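Local coordinates for actin-related protein 8 (Homo sapiens, PDB 4FO0), which binds ATP, has low basal ATPase activity without polymerising, and is a proposed core component of the INO80 chromatin-remodelling complex, at residues I504-G509 with V539-R544; S247-D252 with V260-D265; C320-D325 with L511-A516. All coordinates share one frame; numbering follows the deposited sequence. Where two conformers were deposited one is given.

Contacts 1 and 2 belong to one mixed six-stranded sheet, in which strand 503-507 lies between 540-542 and 247-253; their centres are about 10 Å apart. L505 N approaches C249 O at 2.7 Å, and V507 N does the same to V251 O, so the hairpin of contact 2 continues into the parallel pair of contact 1. Contact 3 joins the loop that follows strand 503-507 to a loop distant in sequence. Its centre is about 13 Å from that of contact 1 and about 23 Å from that of contact 2, and L511 packs against V506. Contacts 1 and 3 both touch ATP, while contact 2 contributes D252 of the ATP-binding site.

Contact 1: I504-G509 with V539-R544; sequences ILVVGG and VDVITR. With ATP (adenosine-5'-triphosphate), chain C.
I504 and I542 hold the two strands together through a parallel ladder of three main-chain hydrogen bonds. I504 N donates to D540 O (2.9 Å), its carbonyl accepts from I542 N (2.8 Å), and I542 O in turn receives V506 N (2.8 Å). I504 thus straddles V541, its bridge partner, and I542 straddles L505. The strand axes run 20° from parallel.

Apolar contacts flank the ladder on both faces. On the face of L505 and I542, CG of L505 is anti to the backbone N (chi1 175°), and its CD1 branch comes to I542 CG2 at 3.6 Å; the two side chains cross at a slant. On the other face I504 CB lies beside V541 CG2, while I504 CD1 extends to V539 CG1 at 4.1 Å. Farther along, V506 CB meets the methyl CG2 of T543 at 4.0 Å, and the hydroxyl of T543 is hydrogen-bonded to Q517 OE1.

Polar contact with the nucleotide begins where strand 504-507 ends. G509 N donates to ATP O2A (3.2 Å), with a weak second bond to O5'. A side chain at G509 would run into the ribose O4', and G508 has backbone angles suited to glycine. This glycine pair is consistent with the adenosine motif of the actin superfamily.

The two strands form a beta-alpha-beta crossover whose connection includes helices 516-527 and 530-535. Helix 516-527 packs on the face of V506 and V541, with L520 against V506 and Q521 against V541, and I524 and L525 reach V539. Strand 540-542 is the outermost of the sheet on this side, while strand 247-253 pairs with the opposite edge of 504-507.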
# COMPACT_ATOMS: atom_id res chain seq x y z
N ILE A 504 10.79 14.71 -6.60
CA ILE A 504 10.33 13.65 -5.70
C ILE A 504 8.95 13.13 -6.12
O ILE A 504 7.94 13.85 -6.04
CB ILE A 504 10.30 14.11 -4.25
CG1 ILE A 504 11.71 14.57 -3.84
CG2 ILE A 504 9.83 13.00 -3.36
CD1 ILE A 504 11.72 15.76 -2.90
N LEU A 505 8.91 11.90 -6.59
CA LEU A 505 7.67 11.30 -7.05
C LEU A 505 7.02 10.50 -5.93
O LEU A 505 7.68 9.69 -5.26
CB LEU A 505 7.96 10.38 -8.22
CG LEU A 505 6.78 9.59 -8.75
CD1 LEU A 505 5.68 10.54 -9.19
CD2 LEU A 505 7.24 8.66 -9.88
N VAL A 506 5.74 10.75 -5.69
CA VAL A 506 5.04 10.01 -4.66
C VAL A 506 3.92 9.12 -5.21
O VAL A 506 2.97 9.58 -5.85
CB VAL A 506 4.51 10.90 -3.55
CG1 VAL A 506 3.74 10.06 -2.54
CG2 VAL A 506 5.66 11.60 -2.88
N VAL A 507 4.05 7.85 -4.91
CA VAL A 507 3.24 6.83 -5.54
C VAL A 507 2.50 5.92 -4.51
O VAL A 507 2.80 5.95 -3.30
CB VAL A 507 4.16 6.08 -6.50
CG1 VAL A 507 4.29 4.63 -6.12
CG2 VAL A 507 3.70 6.29 -7.93
N GLY A 508 1.52 5.16 -4.97
CA GLY A 508 0.72 4.33 -4.09
C GLY A 508 -0.41 5.08 -3.39
O GLY A 508 -0.54 6.28 -3.53
N GLY A 509 -1.22 4.37 -2.61
CA GLY A 509 -2.43 4.96 -2.07
C GLY A 509 -2.23 5.68 -0.76
O GLY A 509 -3.01 6.57 -0.41
N VAL A 539 12.26 22.62 -5.69
CA VAL A 539 11.97 21.26 -5.30
C VAL A 539 10.59 20.94 -5.84
O VAL A 539 9.63 21.65 -5.56
CB VAL A 539 11.98 21.12 -3.77
CG1 VAL A 539 11.34 19.80 -3.34
CG2 VAL A 539 13.40 21.23 -3.24
N ASP A 540 10.49 19.88 -6.63
CA ASP A 540 9.21 19.52 -7.21
C ASP A 540 8.69 18.17 -6.69
O ASP A 540 9.31 17.13 -6.90
CB ASP A 540 9.30 19.50 -8.74
CG ASP A 540 7.95 19.70 -9.39
OD1 ASP A 540 7.08 20.37 -8.77
OD2 ASP A 540 7.75 19.19 -10.52
N VAL A 541 7.56 18.21 -5.99
CA VAL A 541 6.91 16.99 -5.56
C VAL A 541 5.77 16.65 -6.51
O VAL A 541 4.87 17.45 -6.74
CB VAL A 541 6.39 17.09 -4.12
CG1 VAL A 541 5.62 15.84 -3.76
CG2 VAL A 541 7.55 17.26 -3.16
N ILE A 542 5.83 15.45 -7.09
CA ILE A 542 4.82 15.01 -8.05
C ILE A 542 3.97 13.93 -7.42
O ILE A 542 4.50 12.93 -6.93
CB ILE A 542 5.47 14.44 -9.34
CG1 ILE A 542 6.26 15.52 -10.07
CG2 ILE A 542 4.45 13.79 -10.24
CD1 ILE A 542 7.66 15.69 -9.50
N THR A 543 2.65 14.11 -7.43
CA THR A 543 1.75 13.12 -6.83
C THR A 543 0.75 12.52 -7.79
O THR A 543 0.39 11.35 -7.66
CB THR A 543 0.99 13.69 -5.63
OG1 THR A 543 0.37 14.93 -6.00
CG2 THR A 543 1.96 13.90 -4.47
N ARG A 544 0.30 13.31 -8.75
CA ARG A 544 -0.61 12.81 -9.78
C ARG A 544 -0.02 13.09 -11.16
O ARG A 544 -0.56 13.89 -11.92
CB ARG A 544 -1.99 13.46 -9.67
CG ARG A 544 -2.76 13.11 -8.41
CD ARG A 544 -4.23 13.48 -8.57
NE ARG A 544 -4.83 12.77 -9.69
CZ ARG A 544 -5.51 11.63 -9.57
NH1 ARG A 544 -5.69 11.07 -8.38
NH2 ARG A 544 -6.01 11.06 -10.65
PG ATP C . 1.82 -2.13 0.33
O1G ATP C . 2.38 -1.31 -0.80
O2G ATP C . 2.09 -3.61 0.23
O3G ATP C . 2.06 -1.58 1.71
PB ATP C . -0.63 -1.90 -1.21
O1B ATP C . -1.80 -2.82 -0.99
O2B ATP C . 0.20 -1.91 -2.49
O3B ATP C . 0.24 -2.02 0.13
PA ATP C . -1.85 0.56 -2.00
O1A ATP C . -3.04 -0.17 -2.55
O2A ATP C . -0.83 1.22 -2.90
O3A ATP C . -1.14 -0.40 -0.94
O5' ATP C . -2.41 1.67 -1.00
C5' ATP C . -3.37 1.25 -0.04
C4' ATP C . -3.55 2.37 0.96
O4' ATP C . -3.96 3.52 0.25
C3' ATP C . -4.63 2.08 1.99
O3' ATP C . -4.13 2.35 3.30
C2' ATP C . -5.74 3.04 1.64
O2' ATP C . -6.47 3.47 2.77
C1' ATP C . -4.94 4.18 1.05
N9 ATP C . -5.81 5.09 0.30
C8 ATP C . -6.49 4.80 -0.82
N7 ATP C . -7.20 5.87 -1.24
C5 ATP C . -6.97 6.87 -0.38
C6 ATP C . -7.42 8.27 -0.23
N6 ATP C . -8.27 8.80 -1.15
N1 ATP C . -6.94 8.97 0.82
C2 ATP C . -6.09 8.44 1.73
N3 ATP C . -5.66 7.16 1.66
C4 ATP C . -6.05 6.35 0.64

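Contact 2: S247-D252 with V260-D265; sequences STCIVD and VCCVED
T248 and V263, and likewise I250 and C261, are hydrogen-bonded pairs in an antiparallel beta hairpin. The end of its first strand and the turn that follows hold D252 to D255 of the ATP-binding site, consistent with the second phosphate-binding hairpin of the actin fold. T248 N donates to V263 O and V263 N returns a bond to T248 O, both 2.9 Å. The next pair is gripped by I250 N to C261 O (2.8 Å) and by the more bent C261 N to I250 O (3.1 Å). Between these rungs C249 and C262 face each other as a non-hydrogen-bonded pair, and the CA of C249 points its hydrogen at C261 O.

The side chains sort onto two faces. One carries C249, V251, V260 and C262: C249 SG, anti to its own N (chi1 180°), extends toward V260 CG1 at 4.1 Å. It also lies 4.3 Å from C262 SG, so the two sulfurs form no disulfide. On the other face I250 CG1 touches V263 CG2 (4.0 Å) as the two branched chains cross.

Beyond this shell, helix 480-489 covers the first face, L480 and I484 meeting V251 and S487 meeting V260 and C262. T240 of helix 235-243 packs over T248, I250 and V263 on the second. The T248 hydroxyl is hydrogen-bonded to S503 OG at the start of the adjoining strand. At the far end S247 OG lies alongside the aliphatic stem of E264, whose carboxylate is divided among three partners: OE1 bonds H269 NE2, whereas OE2 forms a salt bridge with K499 NZ and a hydrogen bond with T496 OG1.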
# COMPACT_ATOMS: atom_id res chain seq x y z
N SER A 247 14.85 10.18 -14.07
CA SER A 247 15.57 10.33 -12.81
C SER A 247 14.70 10.99 -11.76
O SER A 247 14.08 12.02 -12.02
CB SER A 247 16.86 11.13 -13.00
OG SER A 247 17.90 10.31 -13.50
N THR A 248 14.65 10.41 -10.57
CA THR A 248 13.74 10.92 -9.56
C THR A 248 13.88 10.13 -8.28
O THR A 248 14.26 8.96 -8.29
CB THR A 248 12.27 10.84 -10.06
OG1 THR A 248 11.38 11.39 -9.09
CG2 THR A 248 11.86 9.40 -10.34
N CYS A 249 13.60 10.79 -7.16
CA CYS A 249 13.40 10.08 -5.91
C CYS A 249 11.96 9.54 -5.89
O CYS A 249 11.00 10.29 -6.12
CB CYS A 249 13.67 11.01 -4.73
SG CYS A 249 13.46 10.24 -3.11
N ILE A 250 11.81 8.23 -5.66
CA ILE A 250 10.49 7.60 -5.63
C ILE A 250 10.10 7.22 -4.22
O ILE A 250 10.89 6.63 -3.48
CB ILE A 250 10.47 6.27 -6.39
CG1 ILE A 250 11.27 6.39 -7.66
CG2 ILE A 250 9.01 5.83 -6.65
CD1 ILE A 250 10.82 7.55 -8.51
N VAL A 251 8.86 7.53 -3.88
CA VAL A 251 8.32 7.15 -2.58
C VAL A 251 7.04 6.38 -2.83
O VAL A 251 6.10 6.92 -3.42
CB VAL A 251 7.99 8.37 -1.72
CG1 VAL A 251 7.47 7.91 -0.38
CG2 VAL A 251 9.21 9.26 -1.56
N ASP A 252 6.99 5.12 -2.42
CA ASP A 252 5.76 4.37 -2.57
C ASP A 252 5.14 4.18 -1.19
O ASP A 252 5.63 3.37 -0.40
CB ASP A 252 6.01 3.03 -3.26
CG ASP A 252 4.72 2.21 -3.48
OD1 ASP A 252 3.75 2.35 -2.70
OD2 ASP A 252 4.67 1.41 -4.45
N VAL A 260 11.36 4.19 -0.02
CA VAL A 260 12.05 5.34 -0.56
C VAL A 260 13.28 4.87 -1.32
O VAL A 260 13.95 3.91 -0.92
CB VAL A 260 12.50 6.29 0.55
CG1 VAL A 260 12.91 7.63 -0.04
CG2 VAL A 260 11.38 6.50 1.53
N CYS A 261 13.58 5.53 -2.43
CA CYS A 261 14.83 5.26 -3.12
C CYS A 261 15.06 6.25 -4.25
O CYS A 261 14.15 6.96 -4.67
CB CYS A 261 14.89 3.83 -3.64
SG CYS A 261 14.01 3.52 -5.20
N CYS A 262 16.30 6.31 -4.72
CA CYS A 262 16.62 7.19 -5.83
C CYS A 262 16.86 6.39 -7.08
O CYS A 262 17.64 5.42 -7.08
CB CYS A 262 17.83 8.05 -5.49
SG CYS A 262 17.45 9.23 -4.21
N VAL A 263 16.17 6.77 -8.14
CA VAL A 263 16.24 6.02 -9.38
C VAL A 263 16.77 6.93 -10.47
O VAL A 263 16.32 8.07 -10.62
CB VAL A 263 14.86 5.45 -9.77
CG1 VAL A 263 14.84 4.98 -11.22
CG2 VAL A 263 14.49 4.32 -8.83
N GLU A 264 17.75 6.41 -11.20
CA GLU A 264 18.41 7.15 -12.27
C GLU A 264 18.49 6.27 -13.50
O GLU A 264 19.31 5.35 -13.57
CB GLU A 264 19.81 7.55 -11.82
CG GLU A 264 20.30 8.86 -12.41
CD GLU A 264 21.55 9.36 -11.71
OE1 GLU A 264 22.08 8.62 -10.86
OE2 GLU A 264 22.00 10.49 -12.01
N ASP A 265 17.61 6.53 -14.46
CA ASP A 265 17.57 5.80 -15.73
C ASP A 265 17.44 4.29 -15.55
O ASP A 265 18.31 3.53 -16.00
CB ASP A 265 18.82 6.10 -16.57
CG ASP A 265 19.17 7.57 -16.59
OD1 ASP A 265 18.26 8.40 -16.83
OD2 ASP A 265 20.35 7.90 -16.34

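Contact 3: C320-D325 with L511-A516; sequences CHLDQD and LMFHKA. With ATP (adenosine-5'-triphosphate), chain C.
D323 lies beside both H514 and K515, against a type II beta turn from F513 to A516 that leads into helix 516-527. The turn is closed by A516 N to F513 O (3.0 Å), with K515 in the N-cap position. CG of D323 is anti to the backbone N (chi1 -179°), which lays the carboxylate along the K515 stem, D323 CG 3.5 Å from K515 CG; CB of D323 packs on the same carbon. OD2 sits at the edge of the H514 ring near CE1, the carboxylate and ring planes being 43° apart. OD1 accepts D325 N in an Asx turn, the donor coming from above the carboxylate plane. With an alanine in place of D323, the D325 N-H would probably lose its acceptor and the H514 edge its carboxylate neighbour.

H321 ND1 takes D323 N in the plane of its ring, which would hold that ring's rotation, and L322 N donates to H514 O at 2.9 Å. L322 CD1 reaches A516 CB (3.9 Å).

F513 stands between loop and nucleotide: C320 CB approaches its CE1 obliquely at 3.6 Å, while ATP C2 lies over one face toward the rim. Helix 306-319, which ends just before C320, supplies E317 to the same ATP. A water bridges the backbones, donating to C320 O and accepting from H514 N at 2.7 Å.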
# COMPACT_ATOMS: atom_id res chain seq x y z
N CYS A 320 -9.60 12.56 6.59
CA CYS A 320 -8.22 12.98 6.78
C CYS A 320 -7.70 13.88 5.66
O CYS A 320 -8.04 13.70 4.49
CB CYS A 320 -7.33 11.74 6.98
SG CYS A 320 -7.68 10.93 8.58
N HIS A 321 -6.89 14.87 6.03
CA HIS A 321 -6.34 15.81 5.06
C HIS A 321 -5.00 16.29 5.58
O HIS A 321 -4.71 16.13 6.77
CB HIS A 321 -7.28 17.01 4.87
CG HIS A 321 -7.47 17.82 6.12
ND1 HIS A 321 -6.65 18.89 6.44
CD2 HIS A 321 -8.36 17.72 7.13
CE1 HIS A 321 -7.03 19.40 7.59
NE2 HIS A 321 -8.07 18.71 8.03
N LEU A 322 -4.18 16.86 4.70
CA LEU A 322 -2.93 17.53 5.12
C LEU A 322 -2.96 19.01 4.76
O LEU A 322 -1.98 19.57 4.24
CB LEU A 322 -1.72 16.85 4.49
CG LEU A 322 -1.37 15.47 5.02
CD1 LEU A 322 -0.41 14.76 4.07
CD2 LEU A 322 -0.77 15.57 6.40
N ASP A 323 -4.08 19.66 5.06
CA ASP A 323 -4.27 21.06 4.71
C ASP A 323 -4.36 21.94 5.98
O ASP A 323 -5.35 21.86 6.72
CB ASP A 323 -5.55 21.16 3.87
CG ASP A 323 -5.85 22.58 3.41
OD1 ASP A 323 -5.15 23.52 3.85
OD2 ASP A 323 -6.81 22.74 2.62
N GLN A 324 -3.35 22.77 6.24
CA GLN A 324 -3.36 23.64 7.42
C GLN A 324 -4.62 24.49 7.51
O GLN A 324 -5.10 24.81 8.61
CB GLN A 324 -2.17 24.60 7.44
CG GLN A 324 -0.90 24.01 7.95
CD GLN A 324 -0.97 23.63 9.42
OE1 GLN A 324 -0.83 22.45 9.77
NE2 GLN A 324 -1.15 24.62 10.29
N ASP A 325 -5.15 24.85 6.36
CA ASP A 325 -6.21 25.86 6.30
C ASP A 325 -7.59 25.33 6.63
O ASP A 325 -8.52 26.12 6.86
CB ASP A 325 -6.17 26.57 4.94
CG ASP A 325 -4.84 27.26 4.69
OD1 ASP A 325 -4.24 27.78 5.66
OD2 ASP A 325 -4.38 27.27 3.53
N LEU A 511 -0.52 7.96 0.62
CA LEU A 511 -0.43 9.40 0.84
C LEU A 511 -1.41 10.17 -0.05
O LEU A 511 -1.12 11.27 -0.50
CB LEU A 511 1.01 9.90 0.66
CG LEU A 511 1.40 11.15 1.47
CD1 LEU A 511 1.62 10.82 2.94
CD2 LEU A 511 2.64 11.78 0.88
N MET A 512 -2.58 9.59 -0.28
CA MET A 512 -3.56 10.21 -1.14
C MET A 512 -4.45 11.25 -0.45
O MET A 512 -5.61 11.43 -0.81
CB MET A 512 -4.37 9.15 -1.90
CG MET A 512 -3.67 8.72 -3.19
SD MET A 512 -4.50 7.42 -4.13
CE MET A 512 -6.19 8.02 -4.20
N PHE A 513 -3.88 11.97 0.51
CA PHE A 513 -4.61 13.01 1.22
C PHE A 513 -4.61 14.35 0.52
O PHE A 513 -3.65 14.73 -0.15
CB PHE A 513 -4.04 13.19 2.61
CG PHE A 513 -3.94 11.94 3.37
CD1 PHE A 513 -5.04 11.42 4.02
CD2 PHE A 513 -2.73 11.27 3.46
CE1 PHE A 513 -4.95 10.25 4.74
CE2 PHE A 513 -2.63 10.10 4.18
CZ PHE A 513 -3.74 9.59 4.82
N HIS A 514 -5.69 15.08 0.70
CA HIS A 514 -5.83 16.42 0.16
C HIS A 514 -4.68 17.31 0.65
O HIS A 514 -4.38 17.35 1.86
CB HIS A 514 -7.21 16.95 0.56
CG HIS A 514 -7.53 18.30 0.01
ND1 HIS A 514 -7.56 19.43 0.80
CD2 HIS A 514 -7.84 18.70 -1.24
CE1 HIS A 514 -7.88 20.47 0.05
NE2 HIS A 514 -8.05 20.06 -1.20
N LYS A 515 -4.04 18.00 -0.29
CA LYS A 515 -2.90 18.90 -0.02
C LYS A 515 -1.60 18.16 0.31
O LYS A 515 -0.62 18.77 0.77
CB LYS A 515 -3.21 19.90 1.10
CG LYS A 515 -4.26 20.93 0.72
CD LYS A 515 -3.90 21.62 -0.57
CE LYS A 515 -4.81 22.81 -0.84
NZ LYS A 515 -4.41 23.58 -2.08
N ALA A 516 -1.56 16.87 0.07
CA ALA A 516 -0.38 16.11 0.44
C ALA A 516 0.86 16.63 -0.31
O ALA A 516 1.92 16.81 0.29
CB ALA A 516 -0.60 14.64 0.21
PG ATP C . 1.82 -2.13 0.33
O1G ATP C . 2.38 -1.31 -0.80
O2G ATP C . 2.09 -3.61 0.23
O3G ATP C . 2.06 -1.58 1.71
PB ATP C . -0.63 -1.90 -1.21
O1B ATP C . -1.80 -2.82 -0.99
O2B ATP C . 0.20 -1.91 -2.49
O3B ATP C . 0.24 -2.02 0.13
PA ATP C . -1.85 0.56 -2.00
O1A ATP C . -3.04 -0.17 -2.55
O2A ATP C . -0.83 1.22 -2.90
O3A ATP C . -1.14 -0.40 -0.94
O5' ATP C . -2.41 1.67 -1.00
C5' ATP C . -3.37 1.25 -0.04
C4' ATP C . -3.55 2.37 0.96
O4' ATP C . -3.96 3.52 0.25
C3' ATP C . -4.63 2.08 1.99
O3' ATP C . -4.13 2.35 3.30
C2' ATP C . -5.74 3.04 1.64
O2' ATP C . -6.47 3.47 2.77
C1' ATP C . -4.94 4.18 1.05
N9 ATP C . -5.81 5.09 0.30
C8 ATP C . -6.49 4.80 -0.82
N7 ATP C . -7.20 5.87 -1.24
C5 ATP C . -6.97 6.87 -0.38
C6 ATP C . -7.42 8.27 -0.23
N6 ATP C . -8.27 8.80 -1.15
N1 ATP C . -6.94 8.97 0.82
C2 ATP C . -6.09 8.44 1.73
N3 ATP C . -5.66 7.16 1.66
C4 ATP C . -6.05 6.35 0.64
O HOH W 1 -7.96 14.08 1.87